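Local coordinates for protein nucleoporin NUP170 (Chaetomium thermophilum, PDB 5HAX) that is a large scaffold nucleoporin that probably helps build the inner ring of the nuclear pore complex, at residues W95-P100 with T480-V485; P388-D393 with G472-L477; F72-L77 with Y83-I88. All blocks are in the same frame, centred on the assembly; numbering follows the deposited sequence.

Contact 1: residues W95-P100 with T480-V485; sequences WDYTHP and TGVHIV
Y97 and V482 carry most of this contact: methyl CG1 of V482 sits over one face of the phenol ring, 4.1 Å from its centroid and 18° off the ring normal, which satisfies the criteria for a CH-pi contact. CG1 lies nearer the rim than the middle, 3.9 Å from Y97 CE1, and the two side chains meet at about a right angle. V482 presents this methyl because CG1 stands anti to its own backbone N (chi1 176°); CG2 comes only to the base of the ring, 4.2 Å from Y97 CG. I484 adds a second, slanting approach, its end methyl CD1 lying 4.1 Å from Y97 CE1. On the tyrosine side, chi1 of 63° tucks CG between the backbone N and the carbonyl carbon and turns the ring toward strand 481-487. Both segments belong to the beta-propeller of the Nup133 N-terminal-like family, and the contact spans two of its blades: Y97 follows the end of strand 91-96, while strand 481-487 pairs with the much earlier strand 50-57, so that an early strand completes the blade built by the last ones, consistent with the Velcro-like closure of propellers. Replacing Y97 by an alanine would probably leave V482 CG1 and I484 CD1 without their shared ring and open a gap between these blades. The backbone carrying Y97 is shaped by a type I turn from D96 to H99. Within it D96 OD1 accepts two donors: T98 N at 3.1 Å, reaching it from above the carboxylate plane in an Asx turn, and T98 OG1 at 2.8 Å, on the syn side and nearly in plane. The backbone bond closing the turn, H99 N to D96 O, is weak at 3.3 Å.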
ATOM      1  N   TRP A  95     -13.554   5.635  18.986  1.00 55.33           N
ATOM      2  CA  TRP A  95     -13.697   7.029  18.585  1.00 54.05           C
ATOM      3  C   TRP A  95     -12.943   7.279  17.287  1.00 56.99           C
ATOM      4  O   TRP A  95     -11.931   6.635  17.001  1.00 51.06           O
ATOM      5  CB  TRP A  95     -13.202   7.982  19.681  1.00 53.23           C
ATOM      6  CG  TRP A  95     -11.708   8.083  19.804  1.00 54.32           C
ATOM      7  CD1 TRP A  95     -10.893   8.989  19.187  1.00 54.20           C
ATOM      8  CD2 TRP A  95     -10.855   7.262  20.610  1.00 48.32           C
ATOM      9  NE1 TRP A  95      -9.585   8.778  19.555  1.00 53.95           N
ATOM     10  CE2 TRP A  95      -9.535   7.723  20.428  1.00 55.36           C
ATOM     11  CE3 TRP A  95     -11.077   6.178  21.466  1.00 54.14           C
ATOM     12  CZ2 TRP A  95      -8.446   7.139  21.067  1.00 51.36           C
ATOM     13  CZ3 TRP A  95      -9.992   5.600  22.100  1.00 52.06           C
ATOM     14  CH2 TRP A  95      -8.694   6.082  21.897  1.00 49.19           C
ATOM     15  N   ASP A  96     -13.461   8.228  16.508  1.00 57.14           N
ATOM     16  CA  ASP A  96     -12.848   8.652  15.252  1.00 49.53           C
ATOM     17  C   ASP A  96     -11.735   9.647  15.561  1.00 53.62           C
ATOM     18  O   ASP A  96     -12.003  10.779  15.979  1.00 48.67           O
ATOM     19  CB  ASP A  96     -13.913   9.265  14.344  1.00 65.37           C
ATOM     20  CG  ASP A  96     -13.327   9.964  13.134  1.00 64.59           C
ATOM     21  OD1 ASP A  96     -12.238   9.569  12.668  1.00 58.39           O
ATOM     22  OD2 ASP A  96     -13.969  10.915  12.641  1.00 67.83           O
ATOM     23  N   TYR A  97     -10.482   9.235  15.357  1.00 53.80           N
ATOM     24  CA  TYR A  97      -9.352  10.080  15.726  1.00 48.49           C
ATOM     25  C   TYR A  97      -9.091  11.201  14.728  1.00 51.39           C
ATOM     26  O   TYR A  97      -8.332  12.120  15.048  1.00 57.39           O
ATOM     27  CB  TYR A  97      -8.083   9.238  15.901  1.00 55.59           C
ATOM     28  CG  TYR A  97      -7.601   8.514  14.658  1.00 49.20           C
ATOM     29  CD1 TYR A  97      -6.933   9.193  13.646  1.00 54.36           C
ATOM     30  CD2 TYR A  97      -7.789   7.146  14.513  1.00 44.70           C
ATOM     31  CE1 TYR A  97      -6.486   8.533  12.518  1.00 47.98           C
ATOM     32  CE2 TYR A  97      -7.340   6.478  13.390  1.00 44.06           C
ATOM     33  CZ  TYR A  97      -6.693   7.176  12.396  1.00 47.77           C
ATOM     34  OH  TYR A  97      -6.248   6.511  11.277  1.00 44.86           O
ATOM     35  N   THR A  98      -9.694  11.157  13.538  1.00 56.72           N
ATOM     36  CA  THR A  98      -9.573  12.267  12.601  1.00 59.45           C
ATOM     37  C   THR A  98     -10.455  13.444  12.992  1.00 64.95           C
ATOM     38  O   THR A  98     -10.185  14.575  12.573  1.00 68.51           O
ATOM     39  CB  THR A  98      -9.934  11.817  11.181  1.00 61.36           C
ATOM     40  OG1 THR A  98     -11.351  11.638  11.075  1.00 55.15           O
ATOM     41  CG2 THR A  98      -9.222  10.515  10.821  1.00 58.11           C
ATOM     42  N   HIS A  99     -11.496  13.200  13.786  1.00 68.46           N
ATOM     43  CA  HIS A  99     -12.421  14.235  14.220  1.00 77.77           C
ATOM     44  C   HIS A  99     -11.777  15.090  15.313  1.00 72.90           C
ATOM     45  O   HIS A  99     -11.119  14.554  16.209  1.00 71.52           O
ATOM     46  CB  HIS A  99     -13.709  13.597  14.737  1.00 73.81           C
ATOM     47  CG  HIS A  99     -14.830  14.568  14.946  1.00 77.19           C
ATOM     48  ND1 HIS A  99     -14.884  15.415  16.030  1.00 74.05           N
ATOM     49  CD2 HIS A  99     -15.945  14.813  14.219  1.00 74.16           C
ATOM     50  CE1 HIS A  99     -15.980  16.149  15.957  1.00 79.46           C
ATOM     51  NE2 HIS A  99     -16.642  15.803  14.868  1.00 72.09           N
ATOM     52  N   PRO A 100     -11.947  16.415  15.271  1.00 75.03           N
ATOM     53  CA  PRO A 100     -11.249  17.265  16.251  1.00 74.22           C
ATOM     54  C   PRO A 100     -11.800  17.153  17.664  1.00 74.92           C
ATOM     55  O   PRO A 100     -11.034  17.313  18.624  1.00 79.88           O
ATOM     56  CB  PRO A 100     -11.436  18.677  15.682  1.00 74.60           C
ATOM     57  CG  PRO A 100     -12.692  18.595  14.888  1.00 74.10           C
ATOM     58  CD  PRO A 100     -12.718  17.213  14.302  1.00 75.42           C
ATOM     59  N   THR A 480      -0.251   8.638  23.882  1.00 54.22           N
ATOM     60  CA  THR A 480      -0.687  10.023  23.978  1.00 49.42           C
ATOM     61  C   THR A 480      -1.501  10.496  22.782  1.00 53.05           C
ATOM     62  O   THR A 480      -2.200  11.508  22.903  1.00 58.71           O
ATOM     63  CB  THR A 480       0.524  10.959  24.136  1.00 60.53           C
ATOM     64  OG1 THR A 480       1.261  11.007  22.909  1.00 71.29           O
ATOM     65  CG2 THR A 480       1.433  10.479  25.260  1.00 68.83           C
ATOM     66  N   GLY A 481      -1.437   9.810  21.646  1.00 53.93           N
ATOM     67  CA  GLY A 481      -2.185  10.239  20.483  1.00 56.06           C
ATOM     68  C   GLY A 481      -1.853   9.394  19.269  1.00 52.25           C
ATOM     69  O   GLY A 481      -1.166   8.374  19.361  1.00 47.49           O
ATOM     70  N   VAL A 482      -2.371   9.847  18.128  1.00 45.98           N
ATOM     71  CA  VAL A 482      -2.180   9.196  16.834  1.00 47.81           C
ATOM     72  C   VAL A 482      -1.434  10.173  15.936  1.00 51.31           C
ATOM     73  O   VAL A 482      -1.909  11.290  15.700  1.00 47.86           O
ATOM     74  CB  VAL A 482      -3.519   8.789  16.196  1.00 51.36           C
ATOM     75  CG1 VAL A 482      -3.301   8.202  14.799  1.00 48.83           C
ATOM     76  CG2 VAL A 482      -4.261   7.803  17.085  1.00 49.52           C
ATOM     77  N   HIS A 483      -0.275   9.751  15.436  1.00 47.00           N
ATOM     78  CA  HIS A 483       0.521  10.542  14.509  1.00 46.71           C
ATOM     79  C   HIS A 483       0.353   9.997  13.096  1.00 46.42           C
ATOM     80  O   HIS A 483       0.399   8.783  12.882  1.00 48.91           O
ATOM     81  CB  HIS A 483       2.001  10.517  14.899  1.00 50.36           C
ATOM     82  CG  HIS A 483       2.259  10.873  16.330  1.00 56.76           C
ATOM     83  ND1 HIS A 483       2.653  12.134  16.725  1.00 57.35           N
ATOM     84  CD2 HIS A 483       2.183  10.132  17.462  1.00 59.28           C
ATOM     85  CE1 HIS A 483       2.807  12.155  18.037  1.00 62.63           C
ATOM     86  NE2 HIS A 483       2.529  10.953  18.509  1.00 66.29           N
ATOM     87  N   ILE A 484       0.160  10.898  12.134  1.00 45.57           N
ATOM     88  CA  ILE A 484      -0.002  10.526  10.731  1.00 42.84           C
ATOM     89  C   ILE A 484       1.337  10.715  10.032  1.00 45.44           C
ATOM     90  O   ILE A 484       1.901  11.817  10.032  1.00 43.69           O
ATOM     91  CB  ILE A 484      -1.099  11.357  10.045  1.00 47.02           C
ATOM     92  CG1 ILE A 484      -2.414  11.281  10.828  1.00 44.83           C
ATOM     93  CG2 ILE A 484      -1.301  10.869   8.615  1.00 45.68           C
ATOM     94  CD1 ILE A 484      -3.002   9.884  10.940  1.00 39.42           C
ATOM     95  N   VAL A 485       1.843   9.641   9.435  1.00 41.85           N
ATOM     96  CA  VAL A 485       3.081   9.654   8.662  1.00 39.29           C
ATOM     97  C   VAL A 485       2.716   9.397   7.209  1.00 42.60           C
ATOM     98  O   VAL A 485       1.936   8.484   6.916  1.00 40.15           O
ATOM     99  CB  VAL A 485       4.075   8.597   9.177  1.00 40.51           C
ATOM    100  CG1 VAL A 485       5.368   8.640   8.368  1.00 36.00           C
ATOM    101  CG2 VAL A 485       4.355   8.807  10.659  1.00 45.52           C
TER

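Contact 2: residues P388-D393 with G472-L477; sequences PGYFFD and GEFAVL
Aromatic packing dominates, with the F474 ring meeting both Y390 and F392. F392 comes over one face of it: CE2 lies 3.9 Å above the F474 plane near the ring centre, and F392 CZ is 3.6 Å from F474 CD2. The planes of these two rings are inclined at 54°. Y390 CD2 lies at the edge of the F474 ring, 3.4 Å from F474 CZ; the planes are at 83°, but the rings are offset obliquely. With CG anti to the carbonyl carbon (chi1 -47°), the F474 ring projects toward strand 390-395, where its face and its edge meet different rings. The polar link is a single water: it donates to Y390 OH at 2.8 Å and accepts from G472 N at 2.9 Å. E462 OE1 also bonds Y390 OH, giving this buried hydroxyl a second partner. In the backbone, G389 and Y390 form a classic beta bulge opposite F386, whose ring also meets F474. The contact thus joins two neighbouring propeller blades: strand 390-395 lies between strands 380-386 and 403-409 in one, strand 473-478 between 440-445 and 481-487 in the other, and I443 and L445 of strand 440-445 pack against F392 and F474 respectively.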
ATOM      1  N   PRO A 388       5.071  -1.534  -0.931  1.00 37.04           N
ATOM      2  CA  PRO A 388       6.073  -2.401  -1.559  1.00 38.42           C
ATOM      3  C   PRO A 388       7.358  -2.557  -0.741  1.00 39.81           C
ATOM      4  O   PRO A 388       8.397  -2.893  -1.313  1.00 37.68           O
ATOM      5  CB  PRO A 388       6.354  -1.680  -2.874  1.00 41.81           C
ATOM      6  CG  PRO A 388       6.247  -0.240  -2.503  1.00 42.90           C
ATOM      7  CD  PRO A 388       5.210  -0.144  -1.399  1.00 39.95           C
ATOM      8  N   GLY A 389       7.295  -2.318   0.569  1.00 40.27           N
ATOM      9  CA  GLY A 389       8.454  -2.504   1.424  1.00 36.05           C
ATOM     10  C   GLY A 389       8.663  -1.422   2.465  1.00 40.99           C
ATOM     11  O   GLY A 389       9.725  -1.369   3.094  1.00 44.17           O
ATOM     12  N   TYR A 390       7.672  -0.555   2.656  1.00 37.71           N
ATOM     13  CA  TYR A 390       7.753   0.467   3.695  1.00 37.58           C
ATOM     14  C   TYR A 390       7.948  -0.195   5.056  1.00 35.41           C
ATOM     15  O   TYR A 390       7.137  -1.027   5.467  1.00 37.30           O
ATOM     16  CB  TYR A 390       6.480   1.316   3.699  1.00 35.99           C
ATOM     17  CG  TYR A 390       6.094   1.915   2.362  1.00 36.66           C
ATOM     18  CD1 TYR A 390       7.058   2.352   1.457  1.00 36.79           C
ATOM     19  CD2 TYR A 390       4.755   2.046   2.007  1.00 38.97           C
ATOM     20  CE1 TYR A 390       6.693   2.902   0.238  1.00 36.81           C
ATOM     21  CE2 TYR A 390       4.384   2.594   0.796  1.00 44.38           C
ATOM     22  CZ  TYR A 390       5.353   3.022  -0.084  1.00 39.59           C
ATOM     23  OH  TYR A 390       4.972   3.564  -1.293  1.00 41.62           O
ATOM     24  N   PHE A 391       9.016   0.184   5.757  1.00 33.77           N
ATOM     25  CA  PHE A 391       9.441  -0.481   6.985  1.00 32.61           C
ATOM     26  C   PHE A 391       9.439   0.517   8.136  1.00 33.83           C
ATOM     27  O   PHE A 391      10.088   1.564   8.052  1.00 36.38           O
ATOM     28  CB  PHE A 391      10.832  -1.097   6.801  1.00 33.63           C
ATOM     29  CG  PHE A 391      11.423  -1.682   8.057  1.00 35.58           C
ATOM     30  CD1 PHE A 391      10.722  -2.609   8.806  1.00 37.01           C
ATOM     31  CD2 PHE A 391      12.697  -1.324   8.466  1.00 40.99           C
ATOM     32  CE1 PHE A 391      11.272  -3.153   9.954  1.00 36.19           C
ATOM     33  CE2 PHE A 391      13.252  -1.866   9.609  1.00 38.01           C
ATOM     34  CZ  PHE A 391      12.538  -2.784  10.351  1.00 36.19           C
ATOM     35  N   PHE A 392       8.713   0.188   9.205  1.00 31.73           N
ATOM     36  CA  PHE A 392       8.681   0.971  10.437  1.00 34.20           C
ATOM     37  C   PHE A 392       9.250   0.126  11.567  1.00 34.45           C
ATOM     38  O   PHE A 392       8.771  -0.987  11.805  1.00 36.85           O
ATOM     39  CB  PHE A 392       7.251   1.398  10.793  1.00 30.67           C
ATOM     40  CG  PHE A 392       6.663   2.424   9.863  1.00 35.48           C
ATOM     41  CD1 PHE A 392       6.522   3.739  10.268  1.00 43.74           C
ATOM     42  CD2 PHE A 392       6.235   2.071   8.595  1.00 39.08           C
ATOM     43  CE1 PHE A 392       5.973   4.686   9.422  1.00 42.06           C
ATOM     44  CE2 PHE A 392       5.686   3.016   7.744  1.00 40.37           C
ATOM     45  CZ  PHE A 392       5.556   4.322   8.159  1.00 38.60           C
ATOM     46  N   ASP A 393      10.255   0.654  12.270  1.00 33.07           N
ATOM     47  CA  ASP A 393      10.881  -0.044  13.392  1.00 36.40           C
ATOM     48  C   ASP A 393      10.891   0.861  14.614  1.00 35.00           C
ATOM     49  O   ASP A 393      11.418   1.977  14.562  1.00 36.11           O
ATOM     50  CB  ASP A 393      12.309  -0.480  13.054  1.00 35.61           C
ATOM     51  CG  ASP A 393      12.901  -1.403  14.107  1.00 39.08           C
ATOM     52  OD1 ASP A 393      12.157  -1.838  15.009  1.00 41.66           O
ATOM     53  OD2 ASP A 393      14.108  -1.705  14.028  1.00 38.75           O
ATOM     54  N   GLY A 472       0.896   6.773   0.342  1.00 42.55           N
ATOM     55  CA  GLY A 472       0.533   6.004   1.519  1.00 42.15           C
ATOM     56  C   GLY A 472       0.651   6.836   2.785  1.00 41.34           C
ATOM     57  O   GLY A 472       1.584   7.625   2.950  1.00 37.43           O
ATOM     58  N   GLU A 473      -0.320   6.662   3.679  1.00 38.56           N
ATOM     59  CA  GLU A 473      -0.319   7.304   4.983  1.00 44.90           C
ATOM     60  C   GLU A 473      -0.494   6.240   6.056  1.00 41.10           C
ATOM     61  O   GLU A 473      -1.200   5.246   5.857  1.00 41.34           O
ATOM     62  CB  GLU A 473      -1.425   8.367   5.100  1.00 42.72           C
ATOM     63  CG  GLU A 473      -1.226   9.553   4.167  1.00 48.28           C
ATOM     64  CD  GLU A 473      -2.161  10.710   4.467  1.00 52.67           C
ATOM     65  OE1 GLU A 473      -3.003  10.588   5.382  1.00 52.02           O
ATOM     66  OE2 GLU A 473      -2.046  11.748   3.782  1.00 54.23           O
ATOM     67  N   PHE A 474       0.158   6.458   7.195  1.00 40.69           N
ATOM     68  CA  PHE A 474       0.230   5.466   8.260  1.00 41.55           C
ATOM     69  C   PHE A 474      -0.071   6.128   9.594  1.00 44.84           C
ATOM     70  O   PHE A 474       0.508   7.170   9.919  1.00 40.43           O
ATOM     71  CB  PHE A 474       1.611   4.807   8.289  1.00 38.97           C
ATOM     72  CG  PHE A 474       2.090   4.370   6.938  1.00 39.66           C
ATOM     73  CD1 PHE A 474       1.860   3.080   6.488  1.00 43.69           C
ATOM     74  CD2 PHE A 474       2.751   5.259   6.107  1.00 47.12           C
ATOM     75  CE1 PHE A 474       2.292   2.681   5.238  1.00 41.00           C
ATOM     76  CE2 PHE A 474       3.183   4.866   4.858  1.00 45.83           C
ATOM     77  CZ  PHE A 474       2.953   3.575   4.424  1.00 40.91           C
ATOM     78  N   ALA A 475      -0.980   5.524  10.353  1.00 39.92           N
ATOM     79  CA  ALA A 475      -1.351   6.018  11.672  1.00 42.53           C
ATOM     80  C   ALA A 475      -0.477   5.338  12.720  1.00 39.87           C
ATOM     81  O   ALA A 475      -0.512   4.111  12.857  1.00 39.34           O
ATOM     82  CB  ALA A 475      -2.830   5.754  11.947  1.00 41.25           C
ATOM     83  N   VAL A 476       0.298   6.134  13.451  1.00 38.10           N
ATOM     84  CA  VAL A 476       1.182   5.643  14.504  1.00 41.24           C
ATOM     85  C   VAL A 476       0.481   5.930  15.829  1.00 42.16           C
ATOM     86  O   VAL A 476       0.436   7.075  16.286  1.00 42.22           O
ATOM     87  CB  VAL A 476       2.563   6.303  14.442  1.00 39.99           C
ATOM     88  CG1 VAL A 476       3.462   5.776  15.560  1.00 40.99           C
ATOM     89  CG2 VAL A 476       3.202   6.066  13.086  1.00 43.60           C
ATOM     90  N   LEU A 477      -0.065   4.886  16.449  1.00 40.97           N
ATOM     91  CA  LEU A 477      -0.740   5.030  17.733  1.00 41.88           C
ATOM     92  C   LEU A 477       0.275   4.972  18.865  1.00 45.30           C
ATOM     93  O   LEU A 477       1.049   4.015  18.962  1.00 40.89           O
ATOM     94  CB  LEU A 477      -1.789   3.934  17.909  1.00 42.85           C
ATOM     95  CG  LEU A 477      -2.482   3.853  19.275  1.00 49.06           C
ATOM     96  CD1 LEU A 477      -3.351   5.079  19.518  1.00 44.32           C
ATOM     97  CD2 LEU A 477      -3.302   2.577  19.383  1.00 45.29           C
TER
HETATM   98  O   HOH W   1       2.570   5.054  -1.225  1.00 37.55           O

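Contact 3: residues F72-L77 with Y83-I88; sequences FTKLGL and YAWASI
W85 lies flat across G76 on the neighbouring strand, and this is the tight part of the hairpin. G76 CA is 3.7 Å from the centroid of the five-membered ring, 26° off its normal, a CH-pi contact over the face. A modelled beta carbon on G76 would fall 2.3 Å from W85 CZ2, so the indole occupies the place of a side chain. With chi1 at 58°, W85 folds its ring back over this partner, and a water accepting from W85 NE1 donates to L77 O. Two antiparallel hydrogen-bonded pairs hold the ladder: G76 with W85, and K74 with S87, where S87 N to K74 O is 2.9 Å at 164°. On the other face CD2 of L75, itself partly exposed, presses on A86 CB at 3.4 Å, closer than usual for carbons. Side-chain packing thins toward partly exposed F72 and T73, although the K74-S87 backbone pair stays closed: T73 CG2 only approaches I88 CG2 at 4.3 Å. K74 touches W85 CH2 through CG at 4.1 Å, and its chain, extended up to a bend at the last torsion, then leads away. Strand 73-78 is an edge strand of its four-stranded sheet, which 83-88 continues to 91-96; helix 60-67 covers T73, A86 and I88, while L75 and L77 pack on strand 473-478.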
ATOM      1  N   PHE A  72      -6.745  -3.562  34.371  1.00 72.93           N
ATOM      2  CA  PHE A  72      -6.209  -3.769  33.032  1.00 59.02           C
ATOM      3  C   PHE A  72      -6.763  -2.744  32.051  1.00 57.52           C
ATOM      4  O   PHE A  72      -7.955  -2.421  32.083  1.00 52.40           O
ATOM      5  CB  PHE A  72      -6.531  -5.190  32.551  1.00 65.22           C
ATOM      6  CG  PHE A  72      -5.798  -5.594  31.306  1.00 69.05           C
ATOM      7  CD1 PHE A  72      -4.429  -5.795  31.328  1.00 73.58           C
ATOM      8  CD2 PHE A  72      -6.482  -5.790  30.118  1.00 60.32           C
ATOM      9  CE1 PHE A  72      -3.750  -6.171  30.185  1.00 72.31           C
ATOM     10  CE2 PHE A  72      -5.810  -6.169  28.970  1.00 62.25           C
ATOM     11  CZ  PHE A  72      -4.442  -6.360  29.004  1.00 73.48           C
ATOM     12  N   THR A  73      -5.887  -2.247  31.174  1.00 53.34           N
ATOM     13  CA  THR A  73      -6.262  -1.344  30.094  1.00 56.41           C
ATOM     14  C   THR A  73      -5.488  -1.718  28.835  1.00 59.53           C
ATOM     15  O   THR A  73      -4.466  -2.407  28.895  1.00 52.03           O
ATOM     16  CB  THR A  73      -5.989   0.126  30.445  1.00 49.56           C
ATOM     17  OG1 THR A  73      -4.581   0.326  30.618  1.00 56.16           O
ATOM     18  CG2 THR A  73      -6.722   0.524  31.720  1.00 55.31           C
ATOM     19  N   LYS A  74      -5.978  -1.244  27.689  1.00 49.46           N
ATOM     20  CA  LYS A  74      -5.358  -1.566  26.409  1.00 53.31           C
ATOM     21  C   LYS A  74      -5.836  -0.583  25.347  1.00 53.89           C
ATOM     22  O   LYS A  74      -6.990  -0.149  25.375  1.00 47.58           O
ATOM     23  CB  LYS A  74      -5.689  -3.003  25.988  1.00 50.61           C
ATOM     24  CG  LYS A  74      -4.866  -3.514  24.822  1.00 61.58           C
ATOM     25  CD  LYS A  74      -4.947  -5.029  24.712  1.00 60.98           C
ATOM     26  CE  LYS A  74      -4.127  -5.554  23.542  1.00 72.98           C
ATOM     27  NZ  LYS A  74      -2.712  -5.083  23.575  1.00 74.70           N
ATOM     28  N   LEU A  75      -4.937  -0.243  24.419  1.00 47.90           N
ATOM     29  CA  LEU A  75      -5.229   0.628  23.286  1.00 44.53           C
ATOM     30  C   LEU A  75      -4.980  -0.115  21.979  1.00 49.46           C
ATOM     31  O   LEU A  75      -4.173  -1.048  21.925  1.00 47.32           O
ATOM     32  CB  LEU A  75      -4.362   1.896  23.314  1.00 49.18           C
ATOM     33  CG  LEU A  75      -4.609   2.896  24.442  1.00 56.95           C
ATOM     34  CD1 LEU A  75      -3.486   3.922  24.512  1.00 63.28           C
ATOM     35  CD2 LEU A  75      -5.943   3.584  24.239  1.00 57.92           C
ATOM     36  N   GLY A  76      -5.667   0.317  20.920  1.00 43.27           N
ATOM     37  CA  GLY A  76      -5.501  -0.292  19.611  1.00 44.86           C
ATOM     38  C   GLY A  76      -6.019   0.605  18.507  1.00 49.72           C
ATOM     39  O   GLY A  76      -6.643   1.640  18.753  1.00 41.10           O
ATOM     40  N   LEU A  77      -5.761   0.175  17.270  1.00 49.98           N
ATOM     41  CA  LEU A  77      -6.027   0.965  16.074  1.00 48.08           C
ATOM     42  C   LEU A  77      -6.947   0.222  15.116  1.00 44.61           C
ATOM     43  O   LEU A  77      -6.795  -0.985  14.903  1.00 49.51           O
ATOM     44  CB  LEU A  77      -4.725   1.298  15.333  1.00 50.88           C
ATOM     45  CG  LEU A  77      -4.242   2.747  15.323  1.00 53.83           C
ATOM     46  CD1 LEU A  77      -2.950   2.851  14.527  1.00 50.21           C
ATOM     47  CD2 LEU A  77      -5.289   3.690  14.753  1.00 46.29           C
ATOM     48  N   TYR A  83     -10.396   4.895  12.986  1.00 47.48           N
ATOM     49  CA  TYR A  83     -10.864   4.793  14.361  1.00 45.97           C
ATOM     50  C   TYR A  83      -9.784   4.186  15.246  1.00 48.15           C
ATOM     51  O   TYR A  83      -8.965   3.379  14.795  1.00 41.53           O
ATOM     52  CB  TYR A  83     -12.135   3.941  14.457  1.00 48.20           C
ATOM     53  CG  TYR A  83     -13.410   4.709  14.206  1.00 57.76           C
ATOM     54  CD1 TYR A  83     -13.817   5.010  12.915  1.00 50.64           C
ATOM     55  CD2 TYR A  83     -14.208   5.127  15.261  1.00 56.47           C
ATOM     56  CE1 TYR A  83     -14.982   5.711  12.681  1.00 57.77           C
ATOM     57  CE2 TYR A  83     -15.378   5.830  15.037  1.00 60.59           C
ATOM     58  CZ  TYR A  83     -15.760   6.119  13.744  1.00 65.40           C
ATOM     59  OH  TYR A  83     -16.922   6.817  13.512  1.00 61.61           O
ATOM     60  N   ALA A  84      -9.794   4.595  16.510  1.00 47.68           N
ATOM     61  CA  ALA A  84      -9.000   3.991  17.568  1.00 44.92           C
ATOM     62  C   ALA A  84      -9.943   3.478  18.648  1.00 55.73           C
ATOM     63  O   ALA A  84     -11.132   3.806  18.671  1.00 45.70           O
ATOM     64  CB  ALA A  84      -7.999   4.995  18.153  1.00 43.98           C
ATOM     65  N   TRP A  85      -9.410   2.651  19.547  1.00 43.40           N
ATOM     66  CA  TRP A  85     -10.225   2.118  20.630  1.00 42.26           C
ATOM     67  C   TRP A  85      -9.387   1.973  21.887  1.00 43.54           C
ATOM     68  O   TRP A  85      -8.157   1.869  21.840  1.00 45.56           O
ATOM     69  CB  TRP A  85     -10.864   0.772  20.263  1.00 41.51           C
ATOM     70  CG  TRP A  85      -9.898  -0.314  19.887  1.00 51.85           C
ATOM     71  CD1 TRP A  85      -9.486  -0.641  18.630  1.00 51.75           C
ATOM     72  CD2 TRP A  85      -9.238  -1.228  20.775  1.00 42.33           C
ATOM     73  NE1 TRP A  85      -8.608  -1.696  18.678  1.00 44.96           N
ATOM     74  CE2 TRP A  85      -8.440  -2.076  19.983  1.00 44.54           C
ATOM     75  CE3 TRP A  85      -9.244  -1.409  22.161  1.00 44.28           C
ATOM     76  CZ2 TRP A  85      -7.653  -3.087  20.528  1.00 45.27           C
ATOM     77  CZ3 TRP A  85      -8.462  -2.415  22.701  1.00 50.79           C
ATOM     78  CH2 TRP A  85      -7.678  -3.241  21.886  1.00 39.66           C
ATOM     79  N   ALA A  86     -10.083   1.976  23.020  1.00 46.40           N
ATOM     80  CA  ALA A  86      -9.477   1.791  24.328  1.00 43.70           C
ATOM     81  C   ALA A  86     -10.393   0.899  25.149  1.00 53.98           C
ATOM     82  O   ALA A  86     -11.602   1.140  25.206  1.00 48.34           O
ATOM     83  CB  ALA A  86      -9.261   3.131  25.041  1.00 51.86           C
ATOM     84  N   SER A  87      -9.822  -0.132  25.765  1.00 45.26           N
ATOM     85  CA  SER A  87     -10.554  -1.006  26.669  1.00 44.99           C
ATOM     86  C   SER A  87     -10.106  -0.737  28.098  1.00 48.77           C
ATOM     87  O   SER A  87      -8.909  -0.592  28.364  1.00 52.42           O
ATOM     88  CB  SER A  87     -10.341  -2.481  26.315  1.00 42.50           C
ATOM     89  OG  SER A  87      -9.007  -2.890  26.567  1.00 46.83           O
ATOM     90  N   ILE A  88     -11.073  -0.649  29.008  1.00 52.46           N
ATOM     91  CA  ILE A  88     -10.815  -0.468  30.435  1.00 48.49           C
ATOM     92  C   ILE A  88     -11.593  -1.554  31.161  1.00 51.43           C
ATOM     93  O   ILE A  88     -12.828  -1.496  31.234  1.00 51.27           O
ATOM     94  CB  ILE A  88     -11.222   0.926  30.936  1.00 58.63           C
ATOM     95  CG1 ILE A  88     -10.469   2.013  30.166  1.00 57.82           C
ATOM     96  CG2 ILE A  88     -10.939   1.061  32.425  1.00 61.61           C
ATOM     97  CD1 ILE A  88     -11.241   2.580  29.002  1.00 65.46           C
TER
HETATM   98  O   HOH W   2      -7.101  -3.611  16.782  1.00 60.59           O

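How the contacts relate
Contact 3 lies within one propeller blade, whereas contacts 1 and 2 join blades by side-chain packing, contact 2 adding one water between a tyrosine hydroxyl and a backbone N-H; neither has a direct hydrogen bond between its segments. Contacts 1 and 2 use adjacent strands of the same sheet, 481-487 and 473-478, whose pairing includes probable bonds V485 O to F474 N and H483 O to V476 N. Contacts 1 and 3 share the other blade, where W95 O probably accepts from A84 N. L477 and A475 then pack on L75-L77, linking contacts 2 and 3. Contact 2, nearest the chain centre, is a buried aromatic cluster; contact 1 is smaller, beside an exposed turn; contact 3 runs from buried W85 to a partly exposed end.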